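Local coordinates for protein cyclic GMP-AMP synthase-like receptor (Tribolium castaneum, PDB 7LT2) that senses double-stranded RNA and, as a nucleotidyltransferase, makes the second messenger 2',3'-cGAMP from ATP and GTP in innate immunity, at residues V36-T41 / N147-V152; P44-L49 / R136-L141; G132-W137 / L194-V199; I168-W171 / A176-L179. All coordinates share one frame; numbering follows the deposited sequence.

Overall arrangement
The four contacts lie on one side of the chain's centre, in and around the nucleotidyltransferase part. Helix 131-147 serves contacts 2 and 3, whose centres are about 8 Å apart, and the turn leaving it forms half of contact 1, about 13 Å from contact 2. Contacts 3 and 4 meet in the mixed sheet, where strands 177-183 and 188-200 are neighbours. In sequence, the first segments of contacts 1 and 2 come from the N-terminal helices 18-42 and 44-49, while both segments of contact 4 fall between those of contact 3. Contact 2 packs two helices together, contact 3 seats helix 131-147 on the sheet, and contact 4 reaches Asp193, a predicted catalytic metal ligand.

Contact 1: residues V36-T41 / N147-V152; sequences VEQMKT and NTLPWV
Gln38 and Thr148 mark the nearest backbone approach, their CA atoms standing 8.3 Å apart, which leaves room for side chains but not for main-chain bonding between the segments. Residues 36-41 belong to the last turns of helix 18-42. The other segment, 147-152, runs from the end of helix 131-147 into the short strand 151-152; in this nucleotidyltransferase fold the contact ties the long N-terminal helix to the helix-to-sheet turn at the protein surface. Gln38 leaves the helix with CG anti to its own backbone nitrogen (chi1 -172°) and then bends at chi2 (73°), which swings the amide toward Thr148, reaching back from the other segment. NE2 donates to Thr148 OG1 at 2.8 Å in a nearly straight bond, 171° at the hydrogen, with the oxygen almost in the amide plane. Accepting from Gln38 and bonded also to the carbonyl of Thr145, one turn back in helix 131-147, that hydroxyl is restrained in its rotation. The aliphatic part of Gln38 contributes as well: CG rests 3.9 Å from Leu149 CD2, the two side chains running alongside in opposite senses. Leu149 in turn packs on Phe35 and on Cys157 and Leu159 of strand 156-161. On the helix side, the carbonyl of Gln38 is itself engaged, Thr41 OG1 reaching Gln38 O at 2.6 Å, in the carbonyl plane and on a lone pair.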
loop_
_atom_site.group_PDB
_atom_site.type_symbol
_atom_site.label_atom_id
_atom_site.label_comp_id
_atom_site.label_asym_id
_atom_site.label_seq_id
_atom_site.Cartn_x
_atom_site.Cartn_y
_atom_site.Cartn_z
ATOM N N VAL A 36 1.360 -14.915 12.289
ATOM C CA VAL A 36 2.354 -15.440 11.355
ATOM C C VAL A 36 3.183 -16.534 12.018
ATOM O O VAL A 36 3.554 -17.525 11.370
ATOM C CB VAL A 36 3.224 -14.293 10.801
ATOM C CG1 VAL A 36 4.475 -14.827 10.091
ATOM C CG2 VAL A 36 2.403 -13.436 9.850
ATOM N N GLU A 37 3.471 -16.388 13.317
ATOM C CA GLU A 37 4.176 -17.453 14.028
ATOM C C GLU A 37 3.356 -18.735 14.036
ATOM O O GLU A 37 3.907 -19.836 13.900
ATOM C CB GLU A 37 4.509 -17.023 15.460
ATOM C CG GLU A 37 5.719 -16.112 15.566
ATOM C CD GLU A 37 6.997 -16.790 15.088
ATOM O OE1 GLU A 37 7.269 -17.931 15.514
ATOM O OE2 GLU A 37 7.727 -16.179 14.280
ATOM N N GLN A 38 2.034 -18.614 14.188
ATOM C CA GLN A 38 1.182 -19.797 14.121
ATOM C C GLN A 38 1.157 -20.377 12.713
ATOM O O GLN A 38 1.123 -21.602 12.546
ATOM C CB GLN A 38 -0.232 -19.459 14.599
ATOM C CG GLN A 38 -1.152 -20.671 14.754
ATOM C CD GLN A 38 -0.817 -21.522 15.968
ATOM O OE1 GLN A 38 0.148 -21.255 16.691
ATOM N NE2 GLN A 38 -1.616 -22.559 16.197
ATOM N N MET A 39 1.188 -19.515 11.690
ATOM C CA MET A 39 1.277 -19.997 10.313
ATOM C C MET A 39 2.507 -20.878 10.110
ATOM O O MET A 39 2.435 -21.909 9.427
ATOM C CB MET A 39 1.311 -18.821 9.338
ATOM C CG MET A 39 0.001 -18.062 9.193
ATOM S SD MET A 39 0.186 -16.572 8.181
ATOM C CE MET A 39 0.610 -17.271 6.584
ATOM N N LYS A 40 3.643 -20.488 10.694
ATOM C CA LYS A 40 4.860 -21.285 10.565
ATOM C C LYS A 40 4.680 -22.684 11.143
ATOM O O LYS A 40 5.246 -23.653 10.620
ATOM C CB LYS A 40 6.028 -20.575 11.255
ATOM C CG LYS A 40 6.438 -19.253 10.632
ATOM C CD LYS A 40 7.534 -18.612 11.485
ATOM C CE LYS A 40 8.043 -17.315 10.881
ATOM N NZ LYS A 40 9.068 -16.682 11.775
ATOM N N THR A 41 3.902 -22.815 12.225
ATOM C CA THR A 41 3.689 -24.135 12.816
ATOM C C THR A 41 2.855 -25.043 11.921
ATOM O O THR A 41 2.895 -26.268 12.094
ATOM C CB THR A 41 3.005 -24.029 14.183
ATOM O OG1 THR A 41 1.618 -23.701 14.007
ATOM C CG2 THR A 41 3.673 -22.975 15.043
ATOM N N ASN A 147 -8.094 -22.260 11.935
ATOM C CA ASN A 147 -8.741 -23.379 12.617
ATOM C C ASN A 147 -8.038 -23.781 13.905
ATOM O O ASN A 147 -8.672 -24.397 14.771
ATOM C CB ASN A 147 -8.818 -24.604 11.697
ATOM C CG ASN A 147 -9.808 -24.430 10.567
ATOM O OD1 ASN A 147 -10.739 -23.632 10.653
ATOM N ND2 ASN A 147 -9.618 -25.195 9.497
ATOM N N THR A 148 -6.750 -23.462 14.054
ATOM C CA THR A 148 -6.005 -23.846 15.244
ATOM C C THR A 148 -6.091 -22.817 16.365
ATOM O O THR A 148 -5.587 -23.080 17.462
ATOM C CB THR A 148 -4.528 -24.087 14.903
ATOM O OG1 THR A 148 -3.896 -22.841 14.576
ATOM C CG2 THR A 148 -4.400 -25.041 13.730
ATOM N N LEU A 149 -6.703 -21.671 16.122
ATOM C CA LEU A 149 -6.784 -20.620 17.123
ATOM C C LEU A 149 -8.040 -20.786 17.962
ATOM O O LEU A 149 -9.021 -21.391 17.521
ATOM C CB LEU A 149 -6.786 -19.248 16.447
ATOM C CG LEU A 149 -5.580 -18.932 15.560
ATOM C CD1 LEU A 149 -5.712 -17.542 14.951
ATOM C CD2 LEU A 149 -4.284 -19.059 16.340
ATOM N N PRO A 150 -8.039 -20.269 19.193
ATOM C CA PRO A 150 -9.266 -20.292 20.000
ATOM C C PRO A 150 -10.335 -19.426 19.355
ATOM O O PRO A 150 -10.071 -18.290 18.957
ATOM C CB PRO A 150 -8.822 -19.715 21.352
ATOM C CG PRO A 150 -7.335 -19.743 21.339
ATOM C CD PRO A 150 -6.917 -19.641 19.906
ATOM N N TRP A 151 -11.542 -19.969 19.247
ATOM C CA TRP A 151 -12.676 -19.222 18.725
ATOM C C TRP A 151 -13.631 -18.875 19.856
ATOM O O TRP A 151 -13.913 -19.707 20.725
ATOM C CB TRP A 151 -13.429 -20.005 17.646
ATOM C CG TRP A 151 -12.671 -20.218 16.363
ATOM C CD1 TRP A 151 -11.365 -19.908 16.115
ATOM C CD2 TRP A 151 -13.183 -20.796 15.155
ATOM N NE1 TRP A 151 -11.032 -20.261 14.823
ATOM C CE2 TRP A 151 -12.132 -20.807 14.216
ATOM C CE3 TRP A 151 -14.429 -21.308 14.779
ATOM C CZ2 TRP A 151 -12.290 -21.310 12.922
ATOM C CZ3 TRP A 151 -14.585 -21.808 13.495
ATOM C CH2 TRP A 151 -13.520 -21.805 12.582
ATOM N N VAL A 152 -14.118 -17.639 19.843
ATOM C CA VAL A 152 -15.202 -17.209 20.709
ATOM C C VAL A 152 -16.357 -16.781 19.816
ATOM O O VAL A 152 -16.193 -16.565 18.613
ATOM C CB VAL A 152 -14.783 -16.064 21.657
ATOM C CG1 VAL A 152 -13.619 -16.496 22.530
ATOM C CG2 VAL A 152 -14.424 -14.817 20.860
#

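Contact 2: residues P44-L49 / R136-L141; sequences PLFKAL and RWMESL
The Phe46 ring receives Trp137 at its edge, near the ring plane, with CH2 of the indole 3.8 Å from Phe46 CD1. Leu141 CD2 comes at the same ring obliquely, 3.6 Å from Phe46 CG, and Met138 CE approaches obliquely too, at 4.4 Å from Phe46 CE1. Around the indole, Phe46 CA lies at the edge and in plane, while Phe46 CB sits 3.6 Å from Trp137 CH2. The aromatic pair is therefore not stacked: an indole rim is pushed against the root of a phenylalanine, the side chains crossing at about a right angle. Trp137 holds CG anti to its backbone nitrogen (chi1 177°), which carries CH2 out to Phe46 CB. In the nucleotidyltransferase fold the two helices make a buried apolar layer against the sheet; the axes of segments 44-49 and 136-141, the latter part of helix 131-147, pass 12.1 Å apart at 115°, a spacing bridged by long side chains. Leu77 of strand 70-77 touches both Phe46 and Trp137. Met39 of helix 18-42 packs into the same cluster, with its CE 3.6 Å from Met138 SD and 3.7 Å from Leu141 CD2.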
loop_
_atom_site.group_PDB
_atom_site.type_symbol
_atom_site.label_atom_id
_atom_site.label_comp_id
_atom_site.label_asym_id
_atom_site.label_seq_id
_atom_site.Cartn_x
_atom_site.Cartn_y
_atom_site.Cartn_z
ATOM N N PRO A 44 5.813 -26.354 7.109
ATOM C CA PRO A 44 7.272 -26.182 7.042
ATOM C C PRO A 44 7.745 -25.451 5.796
ATOM O O PRO A 44 8.750 -24.734 5.860
ATOM C CB PRO A 44 7.792 -27.627 7.080
ATOM C CG PRO A 44 6.706 -28.396 7.770
ATOM C CD PRO A 44 5.420 -27.754 7.329
ATOM N N LEU A 45 7.063 -25.616 4.661
ATOM C CA LEU A 45 7.473 -24.900 3.457
ATOM C C LEU A 45 7.275 -23.398 3.618
ATOM O O LEU A 45 8.120 -22.609 3.177
ATOM C CB LEU A 45 6.704 -25.419 2.241
ATOM C CG LEU A 45 7.023 -24.760 0.894
ATOM C CD1 LEU A 45 8.520 -24.731 0.605
ATOM C CD2 LEU A 45 6.276 -25.481 -0.231
ATOM N N PHE A 46 6.178 -22.975 4.258
ATOM C CA PHE A 46 6.021 -21.552 4.542
ATOM C C PHE A 46 7.116 -21.059 5.471
ATOM O O PHE A 46 7.669 -19.974 5.265
ATOM C CB PHE A 46 4.655 -21.241 5.155
ATOM C CG PHE A 46 4.549 -19.828 5.688
ATOM C CD1 PHE A 46 4.559 -18.747 4.820
ATOM C CD2 PHE A 46 4.481 -19.583 7.051
ATOM C CE1 PHE A 46 4.483 -17.442 5.303
ATOM C CE2 PHE A 46 4.405 -18.278 7.540
ATOM C CZ PHE A 46 4.403 -17.213 6.662
ATOM N N LYS A 47 7.440 -21.837 6.505
ATOM C CA LYS A 47 8.492 -21.406 7.419
ATOM C C LYS A 47 9.815 -21.250 6.684
ATOM O O LYS A 47 10.566 -20.300 6.933
ATOM C CB LYS A 47 8.627 -22.392 8.578
ATOM C CG LYS A 47 9.561 -21.907 9.679
ATOM C CD LYS A 47 9.593 -22.889 10.828
ATOM C CE LYS A 47 10.444 -22.363 11.974
ATOM N NZ LYS A 47 10.244 -23.195 13.183
ATOM N N ALA A 48 10.098 -22.156 5.742
ATOM C CA ALA A 48 11.342 -22.075 4.982
ATOM C C ALA A 48 11.346 -20.879 4.036
ATOM O O ALA A 48 12.369 -20.200 3.898
ATOM C CB ALA A 48 11.566 -23.374 4.205
ATOM N N LEU A 49 10.214 -20.607 3.375
ATOM C CA LEU A 49 10.156 -19.509 2.412
ATOM C C LEU A 49 10.128 -18.143 3.087
ATOM O O LEU A 49 10.645 -17.168 2.529
ATOM C CB LEU A 49 8.920 -19.650 1.532
ATOM C CG LEU A 49 9.015 -20.678 0.407
ATOM C CD1 LEU A 49 7.619 -20.996 -0.093
ATOM C CD2 LEU A 49 9.866 -20.106 -0.708
ATOM N N ARG A 136 -3.974 -19.264 -3.971
ATOM C CA ARG A 136 -4.710 -20.399 -3.417
ATOM C C ARG A 136 -3.927 -21.065 -2.294
ATOM O O ARG A 136 -4.512 -21.500 -1.294
ATOM C CB ARG A 136 -5.037 -21.408 -4.519
ATOM C CG ARG A 136 -6.043 -20.886 -5.520
ATOM C CD ARG A 136 -6.602 -21.993 -6.396
ATOM N NE ARG A 136 -5.601 -22.526 -7.309
ATOM C CZ ARG A 136 -5.289 -21.982 -8.477
ATOM N NH1 ARG A 136 -5.866 -20.867 -8.897
ATOM N NH2 ARG A 136 -4.380 -22.573 -9.246
ATOM N N TRP A 137 -2.603 -21.146 -2.439
ATOM C CA TRP A 137 -1.775 -21.744 -1.398
ATOM C C TRP A 137 -1.841 -20.931 -0.113
ATOM O O TRP A 137 -1.988 -21.494 0.979
ATOM C CB TRP A 137 -0.335 -21.861 -1.891
ATOM C CG TRP A 137 0.633 -22.394 -0.885
ATOM C CD1 TRP A 137 0.872 -23.704 -0.593
ATOM C CD2 TRP A 137 1.515 -21.630 -0.059
ATOM N NE1 TRP A 137 1.846 -23.804 0.374
ATOM C CE2 TRP A 137 2.259 -22.544 0.715
ATOM C CE3 TRP A 137 1.754 -20.263 0.097
ATOM C CZ2 TRP A 137 3.218 -22.133 1.638
ATOM C CZ3 TRP A 137 2.705 -19.855 1.017
ATOM C CH2 TRP A 137 3.427 -20.788 1.774
ATOM N N MET A 138 -1.748 -19.603 -0.221
ATOM C CA MET A 138 -1.796 -18.768 0.975
ATOM C C MET A 138 -3.177 -18.805 1.623
ATOM O O MET A 138 -3.288 -18.870 2.851
ATOM C CB MET A 138 -1.399 -17.331 0.625
ATOM C CG MET A 138 -1.450 -16.366 1.798
ATOM S SD MET A 138 -0.339 -16.841 3.145
ATOM C CE MET A 138 1.255 -16.469 2.427
ATOM N N GLU A 139 -4.239 -18.769 0.813
ATOM C CA GLU A 139 -5.594 -18.872 1.348
ATOM C C GLU A 139 -5.772 -20.163 2.141
ATOM O O GLU A 139 -6.324 -20.154 3.247
ATOM C CB GLU A 139 -6.608 -18.788 0.202
ATOM C CG GLU A 139 -8.033 -19.132 0.581
ATOM C CD GLU A 139 -8.957 -19.180 -0.629
ATOM O OE1 GLU A 139 -8.464 -19.047 -1.770
ATOM O OE2 GLU A 139 -10.180 -19.355 -0.437
ATOM N N SER A 140 -5.297 -21.285 1.592
ATOM C CA SER A 140 -5.384 -22.556 2.304
ATOM C C SER A 140 -4.611 -22.511 3.618
ATOM O O SER A 140 -5.106 -22.970 4.655
ATOM C CB SER A 140 -4.870 -23.683 1.404
ATOM O OG SER A 140 -4.777 -24.904 2.110
ATOM N N LEU A 141 -3.404 -21.940 3.597
ATOM C CA LEU A 141 -2.596 -21.858 4.811
ATOM C C LEU A 141 -3.254 -20.970 5.863
ATOM O O LEU A 141 -3.231 -21.291 7.058
ATOM C CB LEU A 141 -1.198 -21.342 4.469
ATOM C CG LEU A 141 -0.237 -21.081 5.626
ATOM C CD1 LEU A 141 -0.092 -22.315 6.515
ATOM C CD2 LEU A 141 1.105 -20.642 5.074
#

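Contact 3: residues G132-W137 / L194-V199; sequences GKTLRW and LVACFV
Thr134 CG2 carries this contact, meeting Ala196 CB at 3.7 Å and Phe198 CE2 at 4.0 Å. The methyl approaches the phenyl ring obliquely, while Ala196, with its CB directed at the helix, offers that one carbon to it. A second methyl of the same helix, Met138 CE, also lies 3.7 Å from Ala196 CB. The first torsion of Thr134, -60° to OG1, leaves CG2 anti to the backbone nitrogen and facing the sheet; the same rotation turns OG1 back along the helix, where it is hydrogen-bonded to the carbonyl of Asp130. The polar end of this buried threonine is thus satisfied four residues back, just before the helix begins, although OG1 also passes 4.0 Å from Phe198 CE2.

Here helix 131-147 is laid on strand 188-200 of the mixed sheet that forms the nucleotidyltransferase core. The strand alternates its side chains: Ala196 faces the helix, whereas Val195 and Cys197 point away from it and touch Val225 of strand 222-225. Parallel pairing with strand 70-77 holds the strand from one flank, through backbone hydrogen bonds of Val195 to Leu73 and Ile75 and of Cys197 to Ile75 and Leu77. Asp193, a catalytic metal ligand by similarity, directly precedes the segment, and its side chain lies about 10 Å from that of Ala196.

Further out, Phe122 of helix 118-122 touches Thr134, and Leu129, Leu77 and Ile224 pack on Phe198. Lys133 NZ binds the carbonyls of Lys120 and Leu123, tying this helix to the end of helix 118-122.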
loop_
_atom_site.group_PDB
_atom_site.type_symbol
_atom_site.label_atom_id
_atom_site.label_comp_id
_atom_site.label_asym_id
_atom_site.label_seq_id
_atom_site.Cartn_x
_atom_site.Cartn_y
_atom_site.Cartn_z
ATOM N N GLY A 132 -2.223 -17.307 -9.443
ATOM C CA GLY A 132 -3.382 -18.002 -8.908
ATOM C C GLY A 132 -3.006 -19.120 -7.954
ATOM O O GLY A 132 -3.614 -19.272 -6.892
ATOM N N LYS A 133 -1.994 -19.914 -8.316
ATOM C CA LYS A 133 -1.556 -20.987 -7.429
ATOM C C LYS A 133 -1.026 -20.428 -6.116
ATOM O O LYS A 133 -1.324 -20.963 -5.044
ATOM C CB LYS A 133 -0.492 -21.843 -8.119
ATOM C CG LYS A 133 -0.994 -22.516 -9.391
ATOM C CD LYS A 133 0.025 -23.487 -9.957
ATOM C CE LYS A 133 0.063 -24.772 -9.152
ATOM N NZ LYS A 133 0.724 -25.905 -9.888
ATOM N N THR A 134 -0.243 -19.346 -6.186
ATOM C CA THR A 134 0.287 -18.715 -4.978
ATOM C C THR A 134 -0.840 -18.227 -4.075
ATOM O O THR A 134 -0.808 -18.428 -2.855
ATOM C CB THR A 134 1.211 -17.549 -5.356
ATOM O OG1 THR A 134 2.307 -18.030 -6.145
ATOM C CG2 THR A 134 1.766 -16.864 -4.103
ATOM N N LEU A 135 -1.839 -17.561 -4.655
ATOM C CA LEU A 135 -2.942 -17.048 -3.849
ATOM C C LEU A 135 -3.746 -18.182 -3.220
ATOM O O LEU A 135 -4.153 -18.093 -2.055
ATOM C CB LEU A 135 -3.836 -16.147 -4.703
ATOM C CG LEU A 135 -3.234 -14.786 -5.076
ATOM C CD1 LEU A 135 -3.978 -14.170 -6.256
ATOM C CD2 LEU A 135 -3.268 -13.838 -3.882
ATOM N N ARG A 136 -3.974 -19.264 -3.971
ATOM C CA ARG A 136 -4.710 -20.399 -3.417
ATOM C C ARG A 136 -3.927 -21.065 -2.294
ATOM O O ARG A 136 -4.512 -21.500 -1.294
ATOM C CB ARG A 136 -5.037 -21.408 -4.519
ATOM C CG ARG A 136 -6.043 -20.886 -5.520
ATOM C CD ARG A 136 -6.602 -21.993 -6.396
ATOM N NE ARG A 136 -5.601 -22.526 -7.309
ATOM C CZ ARG A 136 -5.289 -21.982 -8.477
ATOM N NH1 ARG A 136 -5.866 -20.867 -8.897
ATOM N NH2 ARG A 136 -4.380 -22.573 -9.246
ATOM N N TRP A 137 -2.603 -21.146 -2.439
ATOM C CA TRP A 137 -1.775 -21.744 -1.398
ATOM C C TRP A 137 -1.841 -20.931 -0.113
ATOM O O TRP A 137 -1.988 -21.494 0.979
ATOM C CB TRP A 137 -0.335 -21.861 -1.891
ATOM C CG TRP A 137 0.633 -22.394 -0.885
ATOM C CD1 TRP A 137 0.872 -23.704 -0.593
ATOM C CD2 TRP A 137 1.515 -21.630 -0.059
ATOM N NE1 TRP A 137 1.846 -23.804 0.374
ATOM C CE2 TRP A 137 2.259 -22.544 0.715
ATOM C CE3 TRP A 137 1.754 -20.263 0.097
ATOM C CZ2 TRP A 137 3.218 -22.133 1.638
ATOM C CZ3 TRP A 137 2.705 -19.855 1.017
ATOM C CH2 TRP A 137 3.427 -20.788 1.774
ATOM N N LEU A 194 -3.837 -10.307 3.688
ATOM C CA LEU A 194 -2.646 -11.150 3.803
ATOM C C LEU A 194 -2.199 -11.519 2.393
ATOM O O LEU A 194 -2.762 -12.418 1.769
ATOM C CB LEU A 194 -2.944 -12.380 4.651
ATOM C CG LEU A 194 -3.636 -12.114 5.991
ATOM C CD1 LEU A 194 -3.956 -13.429 6.692
ATOM C CD2 LEU A 194 -2.784 -11.222 6.879
ATOM N N VAL A 195 -1.186 -10.815 1.893
ATOM C CA VAL A 195 -0.791 -10.862 0.486
ATOM C C VAL A 195 0.524 -11.627 0.359
ATOM O O VAL A 195 1.561 -11.183 0.867
ATOM C CB VAL A 195 -0.652 -9.448 -0.098
ATOM C CG1 VAL A 195 -0.340 -9.511 -1.583
ATOM C CG2 VAL A 195 -1.917 -8.627 0.175
ATOM N N ALA A 196 0.490 -12.753 -0.358
ATOM C CA ALA A 196 1.684 -13.562 -0.578
ATOM C C ALA A 196 2.533 -12.949 -1.686
ATOM O O ALA A 196 2.083 -12.851 -2.833
ATOM C CB ALA A 196 1.286 -14.992 -0.941
ATOM N N CYS A 197 3.764 -12.560 -1.352
ATOM C CA CYS A 197 4.677 -11.913 -2.284
ATOM C C CYS A 197 6.000 -12.671 -2.330
ATOM O O CYS A 197 6.306 -13.479 -1.451
ATOM C CB CYS A 197 4.951 -10.464 -1.885
ATOM S SG CYS A 197 3.466 -9.457 -1.610
ATOM N N PHE A 198 6.797 -12.391 -3.359
ATOM C CA PHE A 198 8.139 -12.951 -3.479
ATOM C C PHE A 198 9.157 -11.823 -3.564
ATOM O O PHE A 198 9.003 -10.905 -4.376
ATOM C CB PHE A 198 8.248 -13.882 -4.691
ATOM C CG PHE A 198 7.618 -15.225 -4.460
ATOM C CD1 PHE A 198 8.347 -16.257 -3.891
ATOM C CD2 PHE A 198 6.293 -15.446 -4.785
ATOM C CE1 PHE A 198 7.762 -17.495 -3.671
ATOM C CE2 PHE A 198 5.707 -16.675 -4.562
ATOM C CZ PHE A 198 6.439 -17.699 -4.005
ATOM N N VAL A 199 10.195 -11.900 -2.724
ATOM C CA VAL A 199 11.171 -10.825 -2.554
ATOM C C VAL A 199 12.496 -11.231 -3.190
ATOM O O VAL A 199 12.881 -12.407 -3.164
ATOM C CB VAL A 199 11.353 -10.459 -1.063
ATOM C CG1 VAL A 199 11.874 -11.646 -0.251
ATOM C CG2 VAL A 199 12.257 -9.233 -0.911
#

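Contact 4: residues I168-W171 / A176-L179; sequences INWW and AMTL
Thr178 lays its CB over one face of the Trp171 indole, 3.9 Å from the centroid of the five-membered ring and 27° off the normal, a CH-pi contact. Beyond CB the side chain divides. CG2 continues over the same face toward the rim, 3.6 Å from Trp171 CZ2, whereas OG1 leaves the indole for a hydrogen bond to OD1 of Asp193. A chi1 of -62° to OG1 turns the hydroxyl to that aspartate and leaves CG2 over the ring.

Beneath this, the two residues form a hydrogen-bonded pair of the antiparallel hairpin made by strands 164-171 and 177-183. Thr178 N donates to Trp171 O at 2.9 Å with 170° at the hydrogen, and Trp171 N returns a longer, more bent bond of 3.3 Å to Thr178 O. The next pair, Trp170 with Leu179, is non-hydrogen-bonded and points to the other side of the sheet, toward helix 131-147. There Leu179 CD2 lies 3.9 Å from Trp170 CB and 4.0 Å from Ile168 CG2. Met177 folds back on itself and runs beside Trp170, placing CE 3.7 Å from Trp170 CD1.

Asp193 is a metal ligand of the active site by similarity. The placement of Thr178, its back held against an indole and its hydroxyl on the carboxylate, is consistent with a second-shell role in which it could restrain the carboxylate of that aspartate.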
loop_
_atom_site.group_PDB
_atom_site.type_symbol
_atom_site.label_atom_id
_atom_site.label_comp_id
_atom_site.label_asym_id
_atom_site.label_seq_id
_atom_site.Cartn_x
_atom_site.Cartn_y
_atom_site.Cartn_z
ATOM N N ILE A 168 -10.305 -11.552 16.107
ATOM C CA ILE A 168 -10.007 -11.585 14.682
ATOM C C ILE A 168 -11.172 -12.251 13.967
ATOM O O ILE A 168 -11.506 -13.411 14.247
ATOM C CB ILE A 168 -8.688 -12.313 14.383
ATOM C CG1 ILE A 168 -7.505 -11.523 14.939
ATOM C CG2 ILE A 168 -8.518 -12.499 12.888
ATOM C CD1 ILE A 168 -6.176 -12.143 14.602
ATOM N N ASN A 169 -11.793 -11.512 13.058
ATOM C CA ASN A 169 -12.773 -12.041 12.130
ATOM C C ASN A 169 -12.140 -12.097 10.746
ATOM O O ASN A 169 -11.135 -11.435 10.481
ATOM C CB ASN A 169 -14.040 -11.178 12.132
ATOM C CG ASN A 169 -14.762 -11.217 13.469
ATOM O OD1 ASN A 169 -15.409 -12.211 13.806
ATOM N ND2 ASN A 169 -14.657 -10.138 14.234
ATOM N N TRP A 170 -12.705 -12.915 9.862
ATOM C CA TRP A 170 -12.057 -13.083 8.570
ATOM C C TRP A 170 -13.084 -13.345 7.482
ATOM O O TRP A 170 -14.194 -13.826 7.736
ATOM C CB TRP A 170 -11.038 -14.223 8.579
ATOM C CG TRP A 170 -11.688 -15.536 8.672
ATOM C CD1 TRP A 170 -12.142 -16.309 7.638
ATOM C CD2 TRP A 170 -12.000 -16.238 9.867
ATOM N NE1 TRP A 170 -12.709 -17.459 8.124
ATOM C CE2 TRP A 170 -12.634 -17.440 9.492
ATOM C CE3 TRP A 170 -11.797 -15.975 11.223
ATOM C CZ2 TRP A 170 -13.063 -18.378 10.423
ATOM C CZ3 TRP A 170 -12.219 -16.908 12.142
ATOM C CH2 TRP A 170 -12.850 -18.093 11.742
ATOM N N TRP A 171 -12.667 -13.052 6.254
ATOM C CA TRP A 171 -13.478 -13.208 5.054
ATOM C C TRP A 171 -12.558 -13.023 3.856
ATOM O O TRP A 171 -11.414 -12.589 3.990
ATOM C CB TRP A 171 -14.636 -12.202 5.021
ATOM C CG TRP A 171 -14.183 -10.771 5.155
ATOM C CD1 TRP A 171 -13.814 -9.930 4.146
ATOM C CD2 TRP A 171 -14.056 -10.019 6.371
ATOM N NE1 TRP A 171 -13.460 -8.702 4.659
ATOM C CE2 TRP A 171 -13.601 -8.732 6.021
ATOM C CE3 TRP A 171 -14.282 -10.310 7.720
ATOM C CZ2 TRP A 171 -13.358 -7.741 6.972
ATOM C CZ3 TRP A 171 -14.043 -9.322 8.665
ATOM C CH2 TRP A 171 -13.592 -8.052 8.284
ATOM N N ALA A 176 -6.774 -11.871 -1.681
ATOM C CA ALA A 176 -6.173 -12.174 -0.395
ATOM C C ALA A 176 -7.233 -12.226 0.696
ATOM O O ALA A 176 -8.232 -11.501 0.653
ATOM C CB ALA A 176 -5.101 -11.137 -0.036
ATOM N N MET A 177 -7.012 -13.107 1.669
ATOM C CA MET A 177 -7.835 -13.134 2.869
ATOM C C MET A 177 -7.712 -11.814 3.614
ATOM O O MET A 177 -6.642 -11.205 3.648
ATOM C CB MET A 177 -7.400 -14.275 3.790
ATOM C CG MET A 177 -7.577 -15.654 3.200
ATOM S SD MET A 177 -9.323 -16.057 3.107
ATOM C CE MET A 177 -9.840 -15.711 4.790
ATOM N N THR A 178 -8.813 -11.378 4.219
ATOM C CA THR A 178 -8.824 -10.212 5.096
ATOM C C THR A 178 -8.999 -10.660 6.539
ATOM O O THR A 178 -9.876 -11.477 6.837
ATOM C CB THR A 178 -9.951 -9.242 4.719
ATOM O OG1 THR A 178 -9.752 -8.758 3.383
ATOM C CG2 THR A 178 -10.006 -8.056 5.698
ATOM N N LEU A 179 -8.169 -10.128 7.429
ATOM C CA LEU A 179 -8.384 -10.251 8.866
ATOM C C LEU A 179 -8.924 -8.930 9.398
ATOM O O LEU A 179 -8.253 -7.898 9.297
ATOM C CB LEU A 179 -7.091 -10.612 9.598
ATOM C CG LEU A 179 -6.373 -11.903 9.199
ATOM C CD1 LEU A 179 -5.196 -12.183 10.154
ATOM C CD2 LEU A 179 -7.318 -13.090 9.147
#